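Local structure of hypothetical protein, similar to alpha-acetolactate decarboxylase (Staphylococcus aureus subsp. aureus, 1XV2) at residues A[18-30]-A[67-79]. The protein probably catalyses the decarboxylation of alpha-acetolactate to acetoin as a zinc-dependent alpha-acetolactate decarboxylase. Sequence-based numbering, arbitrary orientation.
Sequences MAGLLEGTATINE and ELKGDEKVPYASI
Val74 lies opposite two residues at once, Thr25 and Ala26, which makes a classic beta bulge in the short antiparallel pair of strands 26-27 and 73-74 and illustrates how one carbonyl can serve two successive amides. Val74 O accepts Thr25 N at 2.9 Å from above the carbonyl plane (56° out of it), while Ala26 N arrives in that plane. Val74 N returns a short bond of 2.6 Å to Ala26 O. Beyond this pair the backbone grip continues into the first turn of helix 28-32: Ile28 N bonds to Glu72 O, almost in line with its C=O, and Asn29 N takes a lone pair of Gly70 O, 2.9 Å away.

Ile28 carries most of the apolar contact. With CG1 beside its own backbone N (chi1 -76°), its CD1 runs tightly against Leu68 CD1 at 3.4 Å and also meets Val74 CG1, crossing both side chains at about a right angle. Ala56 adds to this cluster from strand 55-59, and Leu42 covers Val74 from strand 37-42, tying the small sheet to the larger mixed one. Near Gly24, which has no side chain, Lys73 CB lies 3.6 Å from the glycine CA.

A second shell fixes the turn that presents Gly70 O and Glu72 O. The Glu72 chain bends at chi2 (85°), folding its carboxylate back to receive Lys69 N on OE2 and Gly70 N on OE1, each through a syn lone pair. At the bulge, Thr25 OG1 bonds to His11, and a water 2.7 Å from Thr25 OG1 donates to Pro75 O at 2.8 Å.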
loop_
_atom_site.group_PDB
_atom_site.type_symbol
_atom_site.label_atom_id
_atom_site.label_comp_id
_atom_site.label_asym_id
_atom_site.label_seq_id
_atom_site.Cartn_x
_atom_site.Cartn_y
_atom_site.Cartn_z
HETATM N N MSE A 18 13.223 7.412 -2.054
HETATM C CA MSE A 18 14.331 7.061 -2.945
HETATM C C MSE A 18 14.346 7.954 -4.181
HETATM O O MSE A 18 15.403 8.234 -4.746
HETATM C CB MSE A 18 14.215 5.601 -3.399
HETATM C CG MSE A 18 14.400 4.559 -2.309
HETATM SE SE MSE A 18 16.192 4.499 -1.580
HETATM C CE MSE A 18 17.103 3.675 -3.055
ATOM N N ALA A 19 13.162 8.394 -4.596
ATOM C CA ALA A 19 13.018 9.245 -5.771
ATOM C C ALA A 19 13.573 10.653 -5.570
ATOM O O ALA A 19 13.737 11.397 -6.536
ATOM C CB ALA A 19 11.552 9.319 -6.178
ATOM N N GLY A 20 13.845 11.029 -4.323
ATOM C CA GLY A 20 14.393 12.351 -4.079
ATOM C C GLY A 20 13.521 13.327 -3.313
ATOM O O GLY A 20 13.916 14.476 -3.114
ATOM N N LEU A 21 12.340 12.895 -2.885
ATOM C CA LEU A 21 11.459 13.777 -2.128
ATOM C C LEU A 21 11.790 13.630 -0.649
ATOM O O LEU A 21 11.172 12.848 0.071
ATOM C CB LEU A 21 9.990 13.433 -2.399
ATOM C CG LEU A 21 9.482 13.876 -3.776
ATOM C CD1 LEU A 21 10.176 13.086 -4.866
ATOM C CD2 LEU A 21 7.980 13.672 -3.856
ATOM N N LEU A 22 12.771 14.407 -0.203
ATOM C CA LEU A 22 13.233 14.337 1.174
ATOM C C LEU A 22 12.680 15.391 2.130
ATOM O O LEU A 22 13.107 15.458 3.281
ATOM C CB LEU A 22 14.762 14.377 1.183
ATOM C CG LEU A 22 15.428 13.510 0.106
ATOM C CD1 LEU A 22 16.941 13.548 0.280
ATOM C CD2 LEU A 22 14.910 12.075 0.198
ATOM N N GLU A 23 11.739 16.211 1.671
ATOM C CA GLU A 23 11.158 17.231 2.541
ATOM C C GLU A 23 10.436 16.614 3.740
ATOM O O GLU A 23 9.741 15.609 3.605
ATOM C CB GLU A 23 10.175 18.110 1.759
ATOM C CG GLU A 23 10.830 19.218 0.950
ATOM C CD GLU A 23 9.818 20.109 0.245
ATOM O OE1 GLU A 23 8.793 20.462 0.865
ATOM O OE2 GLU A 23 10.057 20.468 -0.925
ATOM N N GLY A 24 10.610 17.210 4.916
ATOM C CA GLY A 24 9.932 16.706 6.098
ATOM C C GLY A 24 8.465 17.045 5.934
ATOM O O GLY A 24 8.123 18.206 5.721
ATOM N N THR A 25 7.590 16.049 6.027
ATOM C CA THR A 25 6.164 16.296 5.840
ATOM C C THR A 25 5.290 15.905 7.020
ATOM O O THR A 25 4.079 16.126 7.007
ATOM C CB THR A 25 5.661 15.563 4.595
ATOM O OG1 THR A 25 5.969 14.168 4.713
ATOM C CG2 THR A 25 6.329 16.120 3.352
ATOM N N ALA A 26 5.904 15.306 8.033
ATOM C CA ALA A 26 5.189 14.905 9.236
ATOM C C ALA A 26 6.099 15.158 10.433
ATOM O O ALA A 26 7.326 15.146 10.313
ATOM C CB ALA A 26 4.798 13.433 9.162
ATOM N N THR A 27 5.488 15.386 11.586
ATOM C CA THR A 27 6.222 15.669 12.808
ATOM C C THR A 27 6.463 14.405 13.637
ATOM O O THR A 27 5.669 13.466 13.587
ATOM C CB THR A 27 5.429 16.706 13.639
ATOM O OG1 THR A 27 6.062 17.987 13.533
ATOM C CG2 THR A 27 5.321 16.290 15.083
ATOM N N ILE A 28 7.559 14.381 14.392
ATOM C CA ILE A 28 7.861 13.231 15.245
ATOM C C ILE A 28 6.686 12.986 16.187
ATOM O O ILE A 28 6.235 11.852 16.354
ATOM C CB ILE A 28 9.132 13.469 16.094
ATOM C CG1 ILE A 28 10.380 13.329 15.223
ATOM C CG2 ILE A 28 9.175 12.482 17.261
ATOM C CD1 ILE A 28 10.613 11.914 14.700
ATOM N N ASN A 29 6.197 14.062 16.800
ATOM C CA ASN A 29 5.068 13.987 17.722
ATOM C C ASN A 29 3.832 13.404 17.044
ATOM O O ASN A 29 3.095 12.624 17.647
ATOM C CB ASN A 29 4.736 15.381 18.275
ATOM C CG ASN A 29 5.752 15.871 19.296
ATOM O OD1 ASN A 29 5.761 17.047 19.660
ATOM N ND2 ASN A 29 6.603 14.970 19.773
ATOM N N GLU A 30 3.604 13.785 15.791
ATOM C CA GLU A 30 2.450 13.283 15.054
ATOM C C GLU A 30 2.582 11.776 14.815
ATOM O O GLU A 30 1.598 11.037 14.873
ATOM C CB GLU A 30 2.312 14.021 13.717
ATOM C CG GLU A 30 2.253 15.537 13.869
ATOM C CD GLU A 30 2.070 16.262 12.549
ATOM O OE1 GLU A 30 2.755 15.909 11.565
ATOM O OE2 GLU A 30 1.245 17.198 12.503
ATOM N N GLU A 67 17.803 12.091 21.866
ATOM C CA GLU A 67 16.363 11.886 21.882
ATOM C C GLU A 67 15.778 13.129 21.224
ATOM O O GLU A 67 16.096 14.253 21.611
ATOM C CB GLU A 67 15.834 11.769 23.311
ATOM C CG GLU A 67 14.412 11.231 23.372
ATOM C CD GLU A 67 13.789 11.353 24.745
ATOM O OE1 GLU A 67 14.466 11.030 25.742
ATOM O OE2 GLU A 67 12.613 11.763 24.827
ATOM N N LEU A 68 14.935 12.925 20.221
ATOM C CA LEU A 68 14.328 14.035 19.502
ATOM C C LEU A 68 13.368 14.834 20.378
ATOM O O LEU A 68 12.732 14.290 21.282
ATOM C CB LEU A 68 13.600 13.502 18.267
ATOM C CG LEU A 68 14.516 12.778 17.272
ATOM C CD1 LEU A 68 13.693 12.035 16.238
ATOM C CD2 LEU A 68 15.432 13.787 16.610
ATOM N N LYS A 69 13.271 16.131 20.110
ATOM C CA LYS A 69 12.382 17.001 20.871
ATOM C C LYS A 69 10.923 16.676 20.567
ATOM O O LYS A 69 10.075 16.696 21.462
ATOM C CB LYS A 69 12.661 18.470 20.538
ATOM C CG LYS A 69 11.721 19.445 21.233
ATOM C CD LYS A 69 12.016 20.886 20.840
ATOM C CE LYS A 69 11.042 21.853 21.501
ATOM N NZ LYS A 69 11.311 23.262 21.104
ATOM N N GLY A 70 10.636 16.382 19.302
ATOM C CA GLY A 70 9.277 16.057 18.910
ATOM C C GLY A 70 8.745 16.874 17.743
ATOM O O GLY A 70 7.852 16.430 17.022
ATOM N N ASP A 71 9.303 18.062 17.543
ATOM C CA ASP A 71 8.862 18.941 16.465
ATOM C C ASP A 71 9.621 18.725 15.157
ATOM O O ASP A 71 9.304 19.347 14.142
ATOM C CB ASP A 71 9.000 20.400 16.901
ATOM C CG ASP A 71 10.441 20.800 17.139
ATOM O OD1 ASP A 71 11.118 20.124 17.942
ATOM O OD2 ASP A 71 10.898 21.789 16.523
ATOM N N GLU A 72 10.628 17.856 15.176
ATOM C CA GLU A 72 11.396 17.583 13.966
ATOM C C GLU A 72 10.470 16.956 12.932
ATOM O O GLU A 72 9.535 16.242 13.287
ATOM C CB GLU A 72 12.562 16.631 14.260
ATOM C CG GLU A 72 13.586 17.171 15.248
ATOM C CD GLU A 72 13.206 16.921 16.694
ATOM O OE1 GLU A 72 12.047 16.534 16.956
ATOM O OE2 GLU A 72 14.074 17.117 17.573
ATOM N N LYS A 73 10.728 17.224 11.659
ATOM C CA LYS A 73 9.896 16.676 10.592
ATOM C C LYS A 73 10.526 15.442 9.943
ATOM O O LYS A 73 11.746 15.291 9.934
ATOM C CB LYS A 73 9.633 17.753 9.532
ATOM C CG LYS A 73 8.720 18.875 10.016
ATOM C CD LYS A 73 8.432 19.900 8.927
ATOM C CE LYS A 73 9.679 20.694 8.553
ATOM N NZ LYS A 73 9.386 21.778 7.562
ATOM N N VAL A 74 9.683 14.563 9.409
ATOM C CA VAL A 74 10.145 13.340 8.753
ATOM C C VAL A 74 9.501 13.189 7.374
ATOM O O VAL A 74 8.336 13.525 7.184
ATOM C CB VAL A 74 9.802 12.089 9.599
ATOM C CG1 VAL A 74 10.417 12.216 10.981
ATOM C CG2 VAL A 74 8.297 11.924 9.707
ATOM N N PRO A 75 10.264 12.691 6.390
ATOM C CA PRO A 75 9.763 12.495 5.027
ATOM C C PRO A 75 9.227 11.081 4.811
ATOM O O PRO A 75 8.460 10.834 3.878
ATOM C CB PRO A 75 10.994 12.772 4.181
ATOM C CG PRO A 75 12.068 12.136 5.002
ATOM C CD PRO A 75 11.734 12.577 6.421
ATOM N N TYR A 76 9.644 10.161 5.681
ATOM C CA TYR A 76 9.233 8.761 5.614
ATOM C C TYR A 76 9.373 8.085 6.974
ATOM O O TYR A 76 10.433 8.126 7.589
ATOM C CB TYR A 76 10.078 8.004 4.584
ATOM C CG TYR A 76 9.741 6.528 4.488
ATOM C CD1 TYR A 76 8.417 6.102 4.394
ATOM C CD2 TYR A 76 10.745 5.562 4.479
ATOM C CE1 TYR A 76 8.099 4.751 4.295
ATOM C CE2 TYR A 76 10.438 4.204 4.377
ATOM C CZ TYR A 76 9.113 3.808 4.287
ATOM O OH TYR A 76 8.796 2.469 4.189
ATOM N N ALA A 77 8.300 7.454 7.434
ATOM C CA ALA A 77 8.310 6.789 8.731
ATOM C C ALA A 77 7.332 5.621 8.802
ATOM O O ALA A 77 6.287 5.636 8.158
ATOM C CB ALA A 77 7.973 7.796 9.824
ATOM N N SER A 78 7.689 4.612 9.594
ATOM C CA SER A 78 6.850 3.439 9.805
ATOM C C SER A 78 6.772 3.252 11.313
ATOM O O SER A 78 7.804 3.244 11.989
ATOM C CB SER A 78 7.480 2.200 9.164
ATOM O OG SER A 78 7.635 2.376 7.766
ATOM N N ILE A 79 5.562 3.107 11.848
ATOM C CA ILE A 79 5.410 2.953 13.291
ATOM C C ILE A 79 4.206 2.096 13.676
ATOM O O ILE A 79 3.285 1.907 12.888
ATOM C CB ILE A 79 5.283 4.335 13.968
ATOM C CG1 ILE A 79 5.685 4.241 15.438
ATOM C CG2 ILE A 79 3.847 4.841 13.851
ATOM C CD1 ILE A 79 5.807 5.595 16.127
HETATM O O HOH W 1 6.886 12.781 2.637
#